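Local coordinates for phosphoribosylformylglycinamidine cyclo-ligase (Thermus thermophilus HB8, PDB 5AVM), which probably catalyses the ATP-dependent ring closure of formylglycinamidine ribonucleotide to 5-aminoimidazole ribonucleotide, a step of de novo purine biosynthesis, at residues L192-V197 and L279-I285. Residues are numbered along the deposited sequence; the frame is centred on the assembly and turned at random.
Sequences LIRKVV and LQRLGGI
V196 lays its two methyls against the last turn of helix 275-283. CG1, set anti to its own backbone N (chi1 167°), rests on the backbone there, 3.6 Å from G283 N, and also meets L282 CD2. CG2 lies over G283 CA and presses on I285 CD1 at a tight 3.5 Å. G283 is bare at this point; a CB on it would clash with V196 CG2, so the backbones close to 4.9 Å between V196 CA and G283 CA. Cutting V196 back to an alanine is likely to open a gap over G283, with the methyls that I285 CD1 and L282 CD2 pack on gone. L192 and I285 meet tip to tip, with L192 CG 3.9 Å from I285 CD1. On the other flank L279 forks: CD1 meets I193 CG1, and CD2 lies 3.8 Å from V197 CG1. No hydrogen bond crosses. Helix 287-293 packs on L192 and I285, and helix 213-218 on I193 and V197. I285 is placed by the helix end: its N bonds to Q280 O, and G284, the C-prime residue with positive phi, gives a weak bond from its N to R281 O. Segments 192-196 and 279-283 run at 55° to each other, the second helix ending in this Schellman motif, within the AIR synthase C-terminal domain.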
ATOM      1  N   LEU B 192      22.946  -0.578  -2.876  1.00 30.32           N
ATOM      2  CA  LEU B 192      24.306  -0.959  -3.218  1.00 29.21           C
ATOM      3  C   LEU B 192      24.792   0.110  -4.185  1.00 29.42           C
ATOM      4  O   LEU B 192      25.895   0.637  -4.038  1.00 30.64           O
ATOM      5  CB  LEU B 192      24.318  -2.349  -3.879  1.00 27.93           C
ATOM      6  CG  LEU B 192      25.658  -2.979  -4.287  1.00 27.74           C
ATOM      7  CD1 LEU B 192      26.740  -2.655  -3.263  1.00 28.06           C
ATOM      8  CD2 LEU B 192      25.491  -4.483  -4.415  1.00 24.95           C
ATOM      9  N   ILE B 193      23.937   0.445  -5.150  1.00 28.34           N
ATOM     10  CA  ILE B 193      24.233   1.459  -6.162  1.00 28.20           C
ATOM     11  C   ILE B 193      24.606   2.824  -5.579  1.00 29.23           C
ATOM     12  O   ILE B 193      25.627   3.398  -5.951  1.00 30.10           O
ATOM     13  CB  ILE B 193      23.031   1.642  -7.126  1.00 25.43           C
ATOM     14  CG1 ILE B 193      22.931   0.440  -8.064  1.00 24.24           C
ATOM     15  CG2 ILE B 193      23.169   2.926  -7.910  1.00 25.32           C
ATOM     16  CD1 ILE B 193      21.642   0.386  -8.859  1.00 24.76           C
ATOM     17  N   ARG B 194      23.785   3.351  -4.677  1.00 30.80           N
ATOM     18  CA  ARG B 194      24.062   4.659  -4.090  1.00 31.65           C
ATOM     19  C   ARG B 194      25.394   4.686  -3.354  1.00 32.76           C
ATOM     20  O   ARG B 194      26.043   5.731  -3.267  1.00 32.70           O
ATOM     21  CB  ARG B 194      22.920   5.086  -3.161  1.00 32.73           C
ATOM     22  CG  ARG B 194      21.617   5.432  -3.894  1.00 32.04           C
ATOM     23  CD  ARG B 194      20.582   6.036  -2.951  1.00 34.27           C
ATOM     24  NE  ARG B 194      20.991   7.343  -2.434  1.00 36.08           N
ATOM     25  CZ  ARG B 194      21.020   7.662  -1.142  1.00 37.08           C
ATOM     26  NH1 ARG B 194      20.667   6.768  -0.225  1.00 38.01           N
ATOM     27  NH2 ARG B 194      21.402   8.875  -0.763  1.00 36.37           N
ATOM     28  N   LYS B 195      25.803   3.533  -2.832  1.00 34.01           N
ATOM     29  CA  LYS B 195      27.079   3.424  -2.136  1.00 35.14           C
ATOM     30  C   LYS B 195      28.219   3.406  -3.150  1.00 36.18           C
ATOM     31  O   LYS B 195      29.218   4.107  -2.992  1.00 36.37           O
ATOM     32  CB  LYS B 195      27.141   2.140  -1.311  1.00 36.08           C
ATOM     33  CG  LYS B 195      28.569   1.696  -0.991  1.00 39.82           C
ATOM     34  CD  LYS B 195      28.609   0.383  -0.221  1.00 41.77           C
ATOM     35  CE  LYS B 195      30.024  -0.184  -0.167  1.00 42.91           C
ATOM     36  NZ  LYS B 195      30.525  -0.594  -1.518  1.00 42.33           N
ATOM     37  N   VAL B 196      28.062   2.588  -4.187  1.00 36.13           N
ATOM     38  CA  VAL B 196      29.074   2.462  -5.228  1.00 36.22           C
ATOM     39  C   VAL B 196      29.326   3.767  -5.999  1.00 36.46           C
ATOM     40  O   VAL B 196      30.477   4.112  -6.276  1.00 36.23           O
ATOM     41  CB  VAL B 196      28.697   1.329  -6.219  1.00 35.14           C
ATOM     42  CG1 VAL B 196      29.562   1.397  -7.459  1.00 35.32           C
ATOM     43  CG2 VAL B 196      28.877  -0.017  -5.549  1.00 32.66           C
ATOM     44  N   VAL B 197      28.261   4.491  -6.339  1.00 36.65           N
ATOM     45  CA  VAL B 197      28.405   5.745  -7.076  1.00 36.55           C
ATOM     46  C   VAL B 197      28.541   6.967  -6.164  1.00 37.80           C
ATOM     47  O   VAL B 197      28.674   8.093  -6.643  1.00 37.01           O
ATOM     48  CB  VAL B 197      27.206   5.988  -8.032  1.00 35.19           C
ATOM     49  CG1 VAL B 197      27.077   4.828  -8.998  1.00 34.56           C
ATOM     50  CG2 VAL B 197      25.928   6.180  -7.239  1.00 32.81           C
ATOM     51  N   LEU B 279      29.243  -0.778 -12.492  1.00 30.62           N
ATOM     52  CA  LEU B 279      29.025  -0.623 -11.061  1.00 28.79           C
ATOM     53  C   LEU B 279      29.905  -1.654 -10.363  1.00 28.80           C
ATOM     54  O   LEU B 279      30.653  -1.339  -9.442  1.00 29.06           O
ATOM     55  CB  LEU B 279      27.554  -0.884 -10.727  1.00 27.34           C
ATOM     56  CG  LEU B 279      26.543   0.059 -11.378  1.00 25.68           C
ATOM     57  CD1 LEU B 279      25.131  -0.447 -11.143  1.00 24.43           C
ATOM     58  CD2 LEU B 279      26.733   1.456 -10.818  1.00 24.42           C
ATOM     59  N   GLN B 280      29.800  -2.891 -10.824  1.00 28.74           N
ATOM     60  CA  GLN B 280      30.569  -4.003 -10.290  1.00 30.29           C
ATOM     61  C   GLN B 280      32.046  -3.631 -10.152  1.00 32.56           C
ATOM     62  O   GLN B 280      32.630  -3.757  -9.075  1.00 33.70           O
ATOM     63  CB  GLN B 280      30.404  -5.202 -11.225  1.00 30.30           C
ATOM     64  CG  GLN B 280      31.294  -6.390 -10.957  1.00 28.89           C
ATOM     65  CD  GLN B 280      30.996  -7.529 -11.913  1.00 30.08           C
ATOM     66  OE1 GLN B 280      30.745  -7.306 -13.099  1.00 31.06           O
ATOM     67  NE2 GLN B 280      31.029  -8.755 -11.408  1.00 30.22           N
ATOM     68  N   ARG B 281      32.642  -3.163 -11.245  1.00 33.75           N
ATOM     69  CA  ARG B 281      34.049  -2.772 -11.255  1.00 34.04           C
ATOM     70  C   ARG B 281      34.336  -1.614 -10.300  1.00 34.97           C
ATOM     71  O   ARG B 281      35.293  -1.664  -9.525  1.00 36.22           O
ATOM     72  CB  ARG B 281      34.471  -2.369 -12.670  1.00 33.01           C
ATOM     73  CG  ARG B 281      35.419  -3.332 -13.373  1.00 33.76           C
ATOM     74  CD  ARG B 281      35.840  -2.753 -14.719  1.00 32.99           C
ATOM     75  NE  ARG B 281      36.369  -1.403 -14.557  1.00 33.21           N
ATOM     76  CZ  ARG B 281      36.064  -0.375 -15.344  1.00 33.98           C
ATOM     77  NH1 ARG B 281      35.227  -0.545 -16.364  1.00 32.49           N
ATOM     78  NH2 ARG B 281      36.584   0.828 -15.098  1.00 32.25           N
ATOM     79  N   LEU B 282      33.506  -0.572 -10.368  1.00 35.10           N
ATOM     80  CA  LEU B 282      33.661   0.617  -9.528  1.00 33.22           C
ATOM     81  C   LEU B 282      33.548   0.267  -8.053  1.00 33.31           C
ATOM     82  O   LEU B 282      34.343   0.730  -7.229  1.00 33.52           O
ATOM     83  CB  LEU B 282      32.603   1.661  -9.889  1.00 31.57           C
ATOM     84  CG  LEU B 282      32.642   3.000  -9.148  1.00 32.37           C
ATOM     85  CD1 LEU B 282      33.881   3.780  -9.546  1.00 32.05           C
ATOM     86  CD2 LEU B 282      31.395   3.798  -9.479  1.00 32.57           C
ATOM     87  N   GLY B 283      32.554  -0.553  -7.729  1.00 33.09           N
ATOM     88  CA  GLY B 283      32.348  -0.956  -6.353  1.00 33.60           C
ATOM     89  C   GLY B 283      33.090  -2.236  -6.037  1.00 34.04           C
ATOM     90  O   GLY B 283      33.019  -2.740  -4.916  1.00 34.60           O
ATOM     91  N   GLY B 284      33.811  -2.761  -7.025  1.00 33.86           N
ATOM     92  CA  GLY B 284      34.549  -3.992  -6.825  1.00 34.00           C
ATOM     93  C   GLY B 284      33.610  -5.027  -6.251  1.00 35.72           C
ATOM     94  O   GLY B 284      33.920  -5.699  -5.268  1.00 37.09           O
ATOM     95  N   ILE B 285      32.447  -5.146  -6.879  1.00 35.19           N
ATOM     96  CA  ILE B 285      31.414  -6.075  -6.443  1.00 34.52           C
ATOM     97  C   ILE B 285      31.571  -7.447  -7.095  1.00 34.90           C
ATOM     98  O   ILE B 285      31.621  -7.561  -8.322  1.00 34.76           O
ATOM     99  CB  ILE B 285      30.014  -5.500  -6.771  1.00 33.33           C
ATOM    100  CG1 ILE B 285      29.856  -4.135  -6.095  1.00 32.11           C
ATOM    101  CG2 ILE B 285      28.930  -6.454  -6.312  1.00 31.12           C
ATOM    102  CD1 ILE B 285      28.730  -3.303  -6.646  1.00 33.24           C
TER